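Local atomic coordinates of L-ornithine N(5)-monooxygenase (PDB entry 3S5W), a protein that catalyses the FAD- and NADPH-dependent N5-hydroxylation of L-ornithine, the first step towards the hydroxamate groups of the siderophore pyoverdin. Residues A[31-42]-A[179-188]; A[149-157]-A[382-390]. All blocks are in the same frame, centred on the assembly; numbering follows the deposited sequence.

Interaction 1 of 2, residues A[31-42]-A[179-188]; sequences HDLIGVGFGPSN and RTTRALVVSP. With FAD (flavin-adenine dinucleotide), chain C; PO4 (phosphate ion), chain D.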
loop_
_atom_site.group_PDB
_atom_site.type_symbol
_atom_site.label_atom_id
_atom_site.label_comp_id
_atom_site.label_asym_id
_atom_site.label_seq_id
_atom_site.Cartn_x
_atom_site.Cartn_y
_atom_site.Cartn_z
ATOM N N HIS A 31 -26.244 0.192 10.284
ATOM C CA HIS A 31 -24.951 0.598 10.861
ATOM C C HIS A 31 -24.725 2.077 10.674
ATOM O O HIS A 31 -25.287 2.692 9.766
ATOM C CB HIS A 31 -23.805 -0.234 10.263
ATOM C CG HIS A 31 -23.990 -1.711 10.449
ATOM N ND1 HIS A 31 -23.693 -2.353 11.631
ATOM C CD2 HIS A 31 -24.488 -2.660 9.619
ATOM C CE1 HIS A 31 -23.984 -3.638 11.518
ATOM N NE2 HIS A 31 -24.459 -3.852 10.302
ATOM N N ASP A 32 -23.910 2.657 11.553
ATOM C CA ASP A 32 -23.495 4.045 11.408
ATOM C C ASP A 32 -22.386 4.179 10.355
ATOM O O ASP A 32 -22.393 5.121 9.563
ATOM C CB ASP A 32 -23.046 4.623 12.765
ATOM C CG ASP A 32 -24.221 4.844 13.722
ATOM O OD1 ASP A 32 -25.185 5.527 13.314
ATOM O OD2 ASP A 32 -24.173 4.356 14.874
ATOM N N LEU A 33 -21.451 3.222 10.360
ATOM C CA LEU A 33 -20.324 3.226 9.431
ATOM C C LEU A 33 -19.963 1.821 9.043
ATOM O O LEU A 33 -19.846 0.931 9.897
ATOM C CB LEU A 33 -19.079 3.893 10.070
ATOM C CG LEU A 33 -17.823 4.014 9.177
ATOM C CD1 LEU A 33 -17.992 5.104 8.075
ATOM C CD2 LEU A 33 -16.571 4.255 10.049
ATOM N N ILE A 34 -19.755 1.621 7.754
ATOM C CA ILE A 34 -19.079 0.426 7.298
ATOM C C ILE A 34 -17.816 0.854 6.543
ATOM O O ILE A 34 -17.852 1.808 5.784
ATOM C CB ILE A 34 -19.988 -0.478 6.414
ATOM C CG1 ILE A 34 -21.220 -0.915 7.214
ATOM C CG2 ILE A 34 -19.213 -1.727 5.890
ATOM C CD1 ILE A 34 -22.169 -1.834 6.412
ATOM N N GLY A 35 -16.723 0.123 6.776
ATOM C CA GLY A 35 -15.471 0.361 6.079
ATOM C C GLY A 35 -15.112 -0.774 5.156
ATOM O O GLY A 35 -15.289 -1.940 5.495
ATOM N N VAL A 36 -14.622 -0.418 3.975
ATOM C CA VAL A 36 -14.062 -1.378 3.059
ATOM C C VAL A 36 -12.561 -1.449 3.377
ATOM O O VAL A 36 -11.825 -0.457 3.142
ATOM C CB VAL A 36 -14.255 -0.940 1.606
ATOM C CG1 VAL A 36 -13.725 -2.013 0.661
ATOM C CG2 VAL A 36 -15.724 -0.623 1.330
ATOM N N GLY A 37 -12.139 -2.596 3.904
ATOM C CA GLY A 37 -10.757 -2.850 4.327
ATOM C C GLY A 37 -10.552 -2.635 5.818
ATOM O O GLY A 37 -11.215 -1.800 6.453
ATOM N N PHE A 38 -9.635 -3.407 6.385
ATOM C CA PHE A 38 -9.216 -3.172 7.759
ATOM C C PHE A 38 -7.685 -3.216 7.811
ATOM O O PHE A 38 -7.094 -3.904 8.647
ATOM C CB PHE A 38 -9.845 -4.187 8.739
ATOM C CG PHE A 38 -9.932 -3.674 10.167
ATOM C CD1 PHE A 38 -10.316 -2.344 10.420
ATOM C CD2 PHE A 38 -9.640 -4.504 11.247
ATOM C CE1 PHE A 38 -10.429 -1.853 11.717
ATOM C CE2 PHE A 38 -9.746 -4.026 12.569
ATOM C CZ PHE A 38 -10.133 -2.688 12.796
ATOM N N GLY A 39 -7.059 -2.507 6.874
ATOM C CA GLY A 39 -5.613 -2.246 6.943
ATOM C C GLY A 39 -5.349 -1.034 7.839
ATOM O O GLY A 39 -6.274 -0.502 8.489
ATOM N N PRO A 40 -4.086 -0.551 7.858
ATOM C CA PRO A 40 -3.714 0.565 8.716
ATOM C C PRO A 40 -4.653 1.767 8.668
ATOM O O PRO A 40 -4.940 2.335 9.712
ATOM C CB PRO A 40 -2.297 0.941 8.222
ATOM C CG PRO A 40 -1.723 -0.389 7.730
ATOM C CD PRO A 40 -2.918 -1.213 7.241
ATOM N N SER A 41 -5.150 2.148 7.486
ATOM C CA SER A 41 -6.027 3.324 7.421
ATOM C C SER A 41 -7.270 3.143 8.305
ATOM O O SER A 41 -7.639 4.024 9.072
ATOM C CB SER A 41 -6.450 3.623 5.979
ATOM O OG SER A 41 -5.376 4.202 5.278
ATOM N N ASN A 42 -7.932 2.004 8.159
ATOM C CA ASN A 42 -9.164 1.802 8.897
ATOM C C ASN A 42 -8.952 1.331 10.321
ATOM O O ASN A 42 -9.783 1.602 11.174
ATOM C CB ASN A 42 -10.138 0.923 8.117
ATOM C CG ASN A 42 -10.855 1.701 7.003
ATOM O OD1 ASN A 42 -10.806 2.937 6.943
ATOM N ND2 ASN A 42 -11.549 0.977 6.148
ATOM N N ARG A 179 -25.662 -5.578 3.832
ATOM C CA ARG A 179 -25.792 -4.788 5.054
ATOM C C ARG A 179 -26.137 -3.355 4.702
ATOM O O ARG A 179 -25.857 -2.879 3.601
ATOM C CB ARG A 179 -24.493 -4.801 5.880
ATOM C CG ARG A 179 -24.111 -6.123 6.501
ATOM C CD ARG A 179 -22.848 -5.893 7.313
ATOM N NE ARG A 179 -22.309 -7.111 7.907
ATOM C CZ ARG A 179 -21.463 -7.945 7.306
ATOM N NH1 ARG A 179 -21.076 -7.740 6.047
ATOM N NH2 ARG A 179 -21.023 -9.006 7.963
ATOM N N THR A 180 -26.718 -2.654 5.660
ATOM C CA THR A 180 -27.170 -1.318 5.449
ATOM C C THR A 180 -26.407 -0.351 6.367
ATOM O O THR A 180 -26.155 -0.669 7.523
ATOM C CB THR A 180 -28.709 -1.271 5.691
ATOM O OG1 THR A 180 -29.329 -2.073 4.684
ATOM C CG2 THR A 180 -29.231 0.123 5.559
ATOM N N THR A 181 -26.055 0.822 5.840
ATOM C CA THR A 181 -25.245 1.804 6.581
ATOM C C THR A 181 -25.556 3.264 6.251
ATOM O O THR A 181 -25.859 3.587 5.107
ATOM C CB THR A 181 -23.702 1.528 6.379
ATOM O OG1 THR A 181 -22.946 2.371 7.262
ATOM C CG2 THR A 181 -23.267 1.800 4.941
ATOM N N ARG A 182 -25.458 4.141 7.253
ATOM C CA ARG A 182 -25.575 5.607 7.069
ATOM C C ARG A 182 -24.330 6.270 6.413
ATOM O O ARG A 182 -24.410 7.365 5.836
ATOM C CB ARG A 182 -25.866 6.312 8.420
ATOM C CG ARG A 182 -27.063 5.729 9.215
ATOM C CD ARG A 182 -27.294 6.447 10.537
ATOM N NE ARG A 182 -28.591 6.088 11.128
ATOM C CZ ARG A 182 -28.796 5.104 12.011
ATOM N NH1 ARG A 182 -27.785 4.344 12.439
ATOM N NH2 ARG A 182 -30.022 4.883 12.482
ATOM N N ALA A 183 -23.180 5.607 6.507
ATOM C CA ALA A 183 -21.909 6.182 6.047
ATOM C C ALA A 183 -20.928 5.061 5.679
ATOM O O ALA A 183 -21.023 3.936 6.203
ATOM C CB ALA A 183 -21.308 7.078 7.138
ATOM N N LEU A 184 -20.001 5.386 4.786
ATOM C CA LEU A 184 -19.049 4.440 4.237
ATOM C C LEU A 184 -17.646 5.033 4.244
ATOM O O LEU A 184 -17.468 6.207 3.918
ATOM C CB LEU A 184 -19.410 4.118 2.787
ATOM C CG LEU A 184 -18.631 3.039 2.023
ATOM C CD1 LEU A 184 -18.895 1.610 2.526
ATOM C CD2 LEU A 184 -18.978 3.143 0.548
ATOM N N VAL A 185 -16.656 4.203 4.576
ATOM C CA VAL A 185 -15.253 4.631 4.393
ATOM C C VAL A 185 -14.534 3.600 3.505
ATOM O O VAL A 185 -14.530 2.422 3.798
ATOM C CB VAL A 185 -14.545 4.977 5.740
ATOM C CG1 VAL A 185 -14.500 3.771 6.675
ATOM C CG2 VAL A 185 -13.110 5.518 5.499
ATOM N N VAL A 186 -13.999 4.060 2.383
ATOM C CA VAL A 186 -13.397 3.179 1.384
ATOM C C VAL A 186 -11.861 3.241 1.493
ATOM O O VAL A 186 -11.269 4.238 1.100
ATOM C CB VAL A 186 -13.845 3.565 -0.049
ATOM C CG1 VAL A 186 -13.207 2.657 -1.065
ATOM C CG2 VAL A 186 -15.393 3.441 -0.183
ATOM N N SER A 187 -11.252 2.179 2.013
ATOM C CA SER A 187 -9.777 2.124 2.230
ATOM C C SER A 187 -9.163 0.804 1.762
ATOM O O SER A 187 -8.602 0.055 2.568
ATOM C CB SER A 187 -9.491 2.326 3.717
ATOM O OG SER A 187 -10.173 3.468 4.198
ATOM N N PRO A 188 -9.313 0.474 0.461
ATOM C CA PRO A 188 -8.940 -0.860 -0.005
ATOM C C PRO A 188 -7.482 -1.017 -0.468
ATOM O O PRO A 188 -7.097 -2.095 -0.914
ATOM C CB PRO A 188 -9.889 -1.087 -1.197
ATOM C CG PRO A 188 -9.980 0.307 -1.808
ATOM C CD PRO A 188 -9.985 1.255 -0.605
HETATM P PA FAD C . -3.823 -1.461 2.840
HETATM O O1A FAD C . -3.442 -1.813 1.452
HETATM O O2A FAD C . -2.744 -1.722 3.905
HETATM O O5B FAD C . -5.151 -2.293 3.273
HETATM C C5B FAD C . -6.223 -2.399 2.367
HETATM C C4B FAD C . -7.059 -3.552 2.898
HETATM O O4B FAD C . -8.218 -3.624 2.112
HETATM C C3B FAD C . -6.327 -4.878 2.718
HETATM O O3B FAD C . -6.182 -5.520 3.969
HETATM C C2B FAD C . -7.214 -5.680 1.756
HETATM O O2B FAD C . -7.355 -7.039 2.155
HETATM C C1B FAD C . -8.537 -4.992 1.905
HETATM N N9A FAD C . -9.391 -4.993 0.721
HETATM C C8A FAD C . -9.070 -4.596 -0.573
HETATM N N7A FAD C . -10.206 -4.693 -1.326
HETATM C C5A FAD C . -11.217 -5.113 -0.517
HETATM C C6A FAD C . -12.564 -5.375 -0.761
HETATM N N6A FAD C . -13.138 -4.988 -1.912
HETATM N N1A FAD C . -13.352 -5.815 0.301
HETATM C C2A FAD C . -12.852 -5.981 1.576
HETATM N N3A FAD C . -11.508 -5.719 1.822
HETATM C C4A FAD C . -10.715 -5.295 0.781
HETATM N N1 FAD C . 4.068 2.813 3.994
HETATM C C2 FAD C . 4.898 3.366 4.961
HETATM O O2 FAD C . 4.605 4.425 5.491
HETATM N N3 FAD C . 6.064 2.731 5.335
HETATM C C4 FAD C . 6.433 1.531 4.779
HETATM O O4 FAD C . 7.468 0.973 5.181
HETATM C C4X FAD C . 5.607 0.971 3.786
HETATM N N5 FAD C . 5.960 -0.231 3.189
HETATM C C5X FAD C . 5.153 -0.775 2.204
HETATM C C6 FAD C . 5.524 -1.990 1.609
HETATM C C7 FAD C . 4.736 -2.562 0.618
HETATM C C7M FAD C . 5.204 -3.863 0.017
HETATM C C8 FAD C . 3.586 -1.901 0.201
HETATM C C8M FAD C . 2.685 -2.461 -0.862
HETATM C C9 FAD C . 3.208 -0.697 0.785
HETATM C C9A FAD C . 3.975 -0.125 1.809
HETATM N N10 FAD C . 3.613 1.088 2.407
HETATM C C10 FAD C . 4.442 1.637 3.379
HETATM C "C1'" FAD C . 2.400 1.860 1.985
HETATM C "C2'" FAD C . 1.061 1.240 2.435
HETATM O "O2'" FAD C . 0.128 1.698 1.450
HETATM C "C3'" FAD C . 0.684 1.772 3.809
HETATM O "O3'" FAD C . 1.696 1.482 4.794
HETATM C "C4'" FAD C . -0.637 1.146 4.323
HETATM O "O4'" FAD C . -0.578 -0.267 4.169
HETATM C "C5'" FAD C . -1.923 1.746 3.697
HETATM O "O5'" FAD C . -3.009 1.343 4.510
HETATM P P FAD C . -4.509 1.130 3.941
HETATM O O1P FAD C . -5.288 0.546 5.094
HETATM O O2P FAD C . -4.955 2.452 3.379
HETATM O O3P FAD C . -4.316 0.056 2.777
HETATM P P PO4 D . -22.964 -9.018 11.224
HETATM O O1 PO4 D . -22.737 -8.131 12.428
HETATM O O2 PO4 D . -23.556 -8.149 10.138
HETATM O O3 PO4 D . -23.907 -10.135 11.621
HETATM O O4 PO4 D . -21.683 -9.670 10.736
HETATM O O HOH W 1 -7.814 -0.222 5.293
#
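Ile34 bonds through its backbone to both Ala183 and Val185, which flank its bridge partner Leu184, in the parallel pairing of strands 33-36 and 183-186 of the FAD-binding domain. Ile34 N donates to Ala183 O and Val185 N to Ile34 O; the same pattern continues through Val36 to Ser187 N and, before the break at Arg182, pairs His31 with Thr180 and Arg182. Ala183 O is gripped twice, since Thr181 OG1, turned anti to its own backbone N (chi1 -172°), also donates to it at 2.7 Å. The rest of the Thr181 side chain lies across Ile34, with CB 3.6 Å from Ile34 CG1. At the outer end Asp32 and Arg182 run side by side in a salt bridge whose NH1 to OD1 bond, 3.0 Å, is weak and bent; the other carboxylate oxygen, OD2, takes the backbone N of Glu60. Arg179 sends NE and NH2 to a phosphate ion, probably from the crystallisation liquor, and NH1 to Glu148.

The strand 33-36 passes through the glycine-rich turn Gly37-Gly39 into a helix, the strand-turn-helix of a dinucleotide fold. Asn42 braces this turn: its ND2 donates to Gly37 O at 2.8 Å, while OD1 receives Ser187 OG at 2.9 Å from above the amide plane. At the helix start, Ser41 N (2.9 Å) and Ser41 OG (2.6 Å) bond to FAD O1P and O2P, respectively. A water joins Gly39 N, Ser187 O and FAD O1P. Strand 61-65 pairs with the other edge of strand 30-36, helix 432-447 packs on Leu33 and Ala183, and strand 161-171 touches Ile34 and Thr181.

Interaction 2 of 2, residues A[149-157]-A[382-390]; sequences EVLRIEPML and QLLEPLAEY. With FAD (flavin-adenine dinucleotide), chain C.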
loop_
_atom_site.group_PDB
_atom_site.type_symbol
_atom_site.label_atom_id
_atom_site.label_comp_id
_atom_site.label_asym_id
_atom_site.label_seq_id
_atom_site.Cartn_x
_atom_site.Cartn_y
_atom_site.Cartn_z
ATOM N N GLU A 149 -15.144 -9.954 1.132
ATOM C CA GLU A 149 -14.817 -9.031 0.051
ATOM C C GLU A 149 -16.049 -8.207 -0.301
ATOM O O GLU A 149 -17.096 -8.789 -0.647
ATOM C CB GLU A 149 -14.314 -9.801 -1.171
ATOM C CG GLU A 149 -13.980 -8.904 -2.366
ATOM C CD GLU A 149 -13.495 -9.654 -3.586
ATOM O OE1 GLU A 149 -13.507 -10.902 -3.597
ATOM O OE2 GLU A 149 -13.112 -8.982 -4.565
ATOM N N VAL A 150 -15.930 -6.878 -0.206
ATOM C CA VAL A 150 -17.005 -5.991 -0.619
ATOM C C VAL A 150 -17.015 -5.962 -2.148
ATOM O O VAL A 150 -15.968 -5.742 -2.798
ATOM C CB VAL A 150 -16.910 -4.565 -0.010
ATOM C CG1 VAL A 150 -17.954 -3.649 -0.604
ATOM C CG2 VAL A 150 -17.096 -4.608 1.486
ATOM N N LEU A 151 -18.183 -6.246 -2.727
ATOM C CA LEU A 151 -18.281 -6.277 -4.190
ATOM C C LEU A 151 -18.800 -4.966 -4.795
ATOM O O LEU A 151 -18.350 -4.547 -5.854
ATOM C CB LEU A 151 -19.147 -7.465 -4.651
ATOM C CG LEU A 151 -18.813 -8.872 -4.123
ATOM C CD1 LEU A 151 -19.917 -9.880 -4.480
ATOM C CD2 LEU A 151 -17.479 -9.374 -4.649
ATOM N N ARG A 152 -19.762 -4.336 -4.136
ATOM C CA ARG A 152 -20.370 -3.093 -4.643
ATOM C C ARG A 152 -21.184 -2.390 -3.570
ATOM O O ARG A 152 -21.613 -3.001 -2.597
ATOM C CB ARG A 152 -21.263 -3.352 -5.879
ATOM C CG ARG A 152 -22.502 -4.174 -5.589
ATOM C CD ARG A 152 -23.339 -4.480 -6.870
ATOM N NE ARG A 152 -24.330 -5.518 -6.565
ATOM C CZ ARG A 152 -24.085 -6.821 -6.603
ATOM N NH1 ARG A 152 -22.894 -7.269 -6.968
ATOM N NH2 ARG A 152 -25.037 -7.679 -6.284
ATOM N N ILE A 153 -21.412 -1.102 -3.781
ATOM C CA ILE A 153 -22.189 -0.286 -2.875
ATOM C C ILE A 153 -23.337 0.257 -3.693
ATOM O O ILE A 153 -23.103 0.803 -4.770
ATOM C CB ILE A 153 -21.366 0.903 -2.333
ATOM C CG1 ILE A 153 -20.003 0.422 -1.806
ATOM C CG2 ILE A 153 -22.156 1.673 -1.259
ATOM C CD1 ILE A 153 -20.088 -0.551 -0.641
ATOM N N GLU A 154 -24.557 0.088 -3.181
ATOM C CA GLU A 154 -25.779 0.556 -3.847
ATOM C C GLU A 154 -26.546 1.581 -2.999
ATOM O O GLU A 154 -26.568 1.487 -1.771
ATOM C CB GLU A 154 -26.703 -0.616 -4.154
ATOM C CG GLU A 154 -26.215 -1.531 -5.266
ATOM C CD GLU A 154 -26.966 -2.853 -5.277
ATOM O OE1 GLU A 154 -27.942 -2.997 -4.501
ATOM O OE2 GLU A 154 -26.572 -3.752 -6.053
ATOM N N PRO A 155 -27.185 2.561 -3.666
ATOM C CA PRO A 155 -28.002 3.557 -2.972
ATOM C C PRO A 155 -29.329 2.994 -2.463
ATOM O O PRO A 155 -30.003 2.284 -3.194
ATOM C CB PRO A 155 -28.271 4.597 -4.061
ATOM C CG PRO A 155 -28.132 3.859 -5.345
ATOM C CD PRO A 155 -27.059 2.850 -5.109
ATOM N N MET A 156 -29.686 3.286 -1.218
ATOM C CA MET A 156 -31.028 2.995 -0.725
ATOM C C MET A 156 -31.914 4.240 -0.821
ATOM O O MET A 156 -31.813 5.156 0.011
ATOM C CB MET A 156 -30.995 2.448 0.694
ATOM C CG MET A 156 -31.427 0.998 0.794
ATOM S SD MET A 156 -31.610 0.398 2.496
ATOM C CE MET A 156 -32.847 1.515 3.185
ATOM N N LEU A 157 -32.760 4.260 -1.855
ATOM C CA LEU A 157 -33.683 5.370 -2.137
ATOM C C LEU A 157 -34.905 5.337 -1.225
ATOM O O LEU A 157 -35.504 4.281 -1.017
ATOM C CB LEU A 157 -34.143 5.345 -3.602
ATOM C CG LEU A 157 -33.123 5.608 -4.718
ATOM C CD1 LEU A 157 -33.719 5.371 -6.123
ATOM C CD2 LEU A 157 -32.555 7.011 -4.593
ATOM N N GLN A 382 -15.827 -0.436 -10.026
ATOM C CA GLN A 382 -17.031 -1.256 -9.983
ATOM C C GLN A 382 -17.661 -1.145 -8.602
ATOM O O GLN A 382 -18.857 -1.113 -8.451
ATOM C CB GLN A 382 -16.751 -2.705 -10.311
ATOM C CG GLN A 382 -17.927 -3.375 -10.934
ATOM C CD GLN A 382 -18.269 -2.821 -12.318
ATOM O OE1 GLN A 382 -17.654 -3.193 -13.302
ATOM N NE2 GLN A 382 -19.254 -1.935 -12.386
ATOM N N LEU A 383 -16.816 -1.073 -7.599
ATOM C CA LEU A 383 -17.218 -0.821 -6.225
ATOM C C LEU A 383 -18.211 0.336 -6.074
ATOM O O LEU A 383 -19.307 0.152 -5.559
ATOM C CB LEU A 383 -15.967 -0.558 -5.387
ATOM C CG LEU A 383 -16.065 -0.566 -3.866
ATOM C CD1 LEU A 383 -16.890 -1.741 -3.391
ATOM C CD2 LEU A 383 -14.652 -0.634 -3.297
ATOM N N LEU A 384 -17.817 1.518 -6.538
ATOM C CA LEU A 384 -18.644 2.712 -6.447
ATOM C C LEU A 384 -19.513 2.980 -7.681
ATOM O O LEU A 384 -20.304 3.930 -7.679
ATOM C CB LEU A 384 -17.788 3.939 -6.103
ATOM C CG LEU A 384 -17.122 3.955 -4.710
ATOM C CD1 LEU A 384 -16.182 5.147 -4.531
ATOM C CD2 LEU A 384 -18.151 3.928 -3.586
ATOM N N GLU A 385 -19.380 2.132 -8.707
ATOM C CA GLU A 385 -20.179 2.248 -9.963
ATOM C C GLU A 385 -21.676 2.546 -9.768
ATOM O O GLU A 385 -22.163 3.489 -10.374
ATOM C CB GLU A 385 -19.987 1.038 -10.903
ATOM C CG GLU A 385 -20.623 1.198 -12.311
ATOM C CD GLU A 385 -19.750 2.015 -13.277
ATOM O OE1 GLU A 385 -18.564 1.658 -13.473
ATOM O OE2 GLU A 385 -20.246 3.010 -13.852
ATOM N N PRO A 386 -22.404 1.770 -8.914
ATOM C CA PRO A 386 -23.831 2.095 -8.765
ATOM C C PRO A 386 -24.119 3.476 -8.168
ATOM O O PRO A 386 -25.278 3.868 -8.094
ATOM C CB PRO A 386 -24.354 0.999 -7.820
ATOM C CG PRO A 386 -23.413 -0.122 -7.976
ATOM C CD PRO A 386 -22.066 0.548 -8.156
ATOM N N LEU A 387 -23.083 4.194 -7.735
ATOM C CA LEU A 387 -23.250 5.530 -7.140
ATOM C C LEU A 387 -22.783 6.660 -8.068
ATOM O O LEU A 387 -22.882 7.833 -7.702
ATOM C CB LEU A 387 -22.547 5.625 -5.769
ATOM C CG LEU A 387 -23.134 4.816 -4.601
ATOM C CD1 LEU A 387 -22.165 4.717 -3.420
ATOM C CD2 LEU A 387 -24.459 5.400 -4.147
ATOM N N ALA A 388 -22.297 6.296 -9.259
ATOM C CA ALA A 388 -21.765 7.245 -10.260
ATOM C C ALA A 388 -22.713 8.396 -10.585
ATOM O O ALA A 388 -22.286 9.540 -10.761
ATOM C CB ALA A 388 -21.374 6.510 -11.539
ATOM N N GLU A 389 -24.001 8.088 -10.647
ATOM C CA GLU A 389 -25.040 9.091 -10.866
ATOM C C GLU A 389 -25.066 10.228 -9.822
ATOM O O GLU A 389 -25.584 11.309 -10.111
ATOM C CB GLU A 389 -26.402 8.397 -10.983
ATOM C CG GLU A 389 -27.575 9.170 -10.409
ATOM C CD GLU A 389 -28.722 9.289 -11.391
ATOM O OE1 GLU A 389 -29.126 8.253 -11.974
ATOM O OE2 GLU A 389 -29.212 10.428 -11.579
ATOM N N TYR A 390 -24.499 9.991 -8.634
ATOM C CA TYR A 390 -24.546 10.967 -7.521
ATOM C C TYR A 390 -23.231 11.706 -7.179
ATOM O O TYR A 390 -23.257 12.665 -6.405
ATOM C CB TYR A 390 -25.085 10.315 -6.241
ATOM C CG TYR A 390 -26.450 9.678 -6.363
ATOM C CD1 TYR A 390 -26.578 8.321 -6.668
ATOM C CD2 TYR A 390 -27.615 10.428 -6.157
ATOM C CE1 TYR A 390 -27.827 7.722 -6.775
ATOM C CE2 TYR A 390 -28.873 9.839 -6.262
ATOM C CZ TYR A 390 -28.967 8.485 -6.574
ATOM O OH TYR A 390 -30.199 7.891 -6.681
HETATM P PA FAD C . -3.823 -1.461 2.840
HETATM O O1A FAD C . -3.442 -1.813 1.452
HETATM O O2A FAD C . -2.744 -1.722 3.905
HETATM O O5B FAD C . -5.151 -2.293 3.273
HETATM C C5B FAD C . -6.223 -2.399 2.367
HETATM C C4B FAD C . -7.059 -3.552 2.898
HETATM O O4B FAD C . -8.218 -3.624 2.112
HETATM C C3B FAD C . -6.327 -4.878 2.718
HETATM O O3B FAD C . -6.182 -5.520 3.969
HETATM C C2B FAD C . -7.214 -5.680 1.756
HETATM O O2B FAD C . -7.355 -7.039 2.155
HETATM C C1B FAD C . -8.537 -4.992 1.905
HETATM N N9A FAD C . -9.391 -4.993 0.721
HETATM C C8A FAD C . -9.070 -4.596 -0.573
HETATM N N7A FAD C . -10.206 -4.693 -1.326
HETATM C C5A FAD C . -11.217 -5.113 -0.517
HETATM C C6A FAD C . -12.564 -5.375 -0.761
HETATM N N6A FAD C . -13.138 -4.988 -1.912
HETATM N N1A FAD C . -13.352 -5.815 0.301
HETATM C C2A FAD C . -12.852 -5.981 1.576
HETATM N N3A FAD C . -11.508 -5.719 1.822
HETATM C C4A FAD C . -10.715 -5.295 0.781
HETATM N N1 FAD C . 4.068 2.813 3.994
HETATM C C2 FAD C . 4.898 3.366 4.961
HETATM O O2 FAD C . 4.605 4.425 5.491
HETATM N N3 FAD C . 6.064 2.731 5.335
HETATM C C4 FAD C . 6.433 1.531 4.779
HETATM O O4 FAD C . 7.468 0.973 5.181
HETATM C C4X FAD C . 5.607 0.971 3.786
HETATM N N5 FAD C . 5.960 -0.231 3.189
HETATM C C5X FAD C . 5.153 -0.775 2.204
HETATM C C6 FAD C . 5.524 -1.990 1.609
HETATM C C7 FAD C . 4.736 -2.562 0.618
HETATM C C7M FAD C . 5.204 -3.863 0.017
HETATM C C8 FAD C . 3.586 -1.901 0.201
HETATM C C8M FAD C . 2.685 -2.461 -0.862
HETATM C C9 FAD C . 3.208 -0.697 0.785
HETATM C C9A FAD C . 3.975 -0.125 1.809
HETATM N N10 FAD C . 3.613 1.088 2.407
HETATM C C10 FAD C . 4.442 1.637 3.379
HETATM C "C1'" FAD C . 2.400 1.860 1.985
HETATM C "C2'" FAD C . 1.061 1.240 2.435
HETATM O "O2'" FAD C . 0.128 1.698 1.450
HETATM C "C3'" FAD C . 0.684 1.772 3.809
HETATM O "O3'" FAD C . 1.696 1.482 4.794
HETATM C "C4'" FAD C . -0.637 1.146 4.323
HETATM O "O4'" FAD C . -0.578 -0.267 4.169
HETATM C "C5'" FAD C . -1.923 1.746 3.697
HETATM O "O5'" FAD C . -3.009 1.343 4.510
HETATM P P FAD C . -4.509 1.130 3.941
HETATM O O1P FAD C . -5.288 0.546 5.094
HETATM O O2P FAD C . -4.955 2.452 3.379
HETATM O O3P FAD C . -4.316 0.056 2.777
#
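Leu383 meets strand 148-158 where a classic beta bulge, Leu151 and Arg152 both opposite Ile168, adds an extra residue to its antiparallel pairing with strand 161-171. The partner 382-390 is an irregular, turn-rich loop. At its start, Gln382 brings its backbone O near Arg152 CB. Leu383 carries the one hydrogen bond across the contact: its O receives Ile153 N at 3.0 Å, in the carbonyl plane. With CG anti to the backbone N (chi1 -167°), the Leu383 side chain turns up to the strand, and CD1 touches Val150 CG1 at 3.5 Å, the two side chains crossing at about a right angle. Val150 itself holds the FAD adenine by its backbone, N donating to N1A at 2.8 Å and O receiving N6A, so the loop packs directly behind an adenine-reading residue. Leu384 adds CD2 against Ile153 CG1.

Pro386 lays its ring over the backbone of Ile153; CB is 3.3 Å from Ile153 O, a buried carbonyl with no hydrogen-bonding partner in the model. The ring also touches the CG of Glu154, whose carboxylate is tied to Arg152 NE and Arg166. Leu387 splits its branches, CD1 going to Ile153 CG2 at 3.7 Å and CD2 to Pro155 CD at 3.8 Å. Last comes Tyr390, whose side chain crosses that of Pro155 obliquely, with CE1 4.1 Å from Pro155 CG and the hydroxyl OH 3.3 Å from Leu157 CD2.

The centres of interactions 1 and 2 lie about 13 Å apart on the same side of the chain's centre, and both reach one mixed sheet. Their segments alternate along the chain: 31-42, 149-157, 179-188, then 382-390. Strand 161-171 connects them, pairing with both 148-158 and 176-181. They also touch directly: Leu184 CD2 packs on Ile153 CG1 at 3.7 Å, and Val36 CG1 on Val150 CB at 4.1 Å. Interaction 1 bonds the FAD pyrophosphate and also packs Val36 and Pro188 on the adenine, which interaction 2 bonds through Val150. Distant parts of the sequence thus converge on the adenosine diphosphate half of the cofactor.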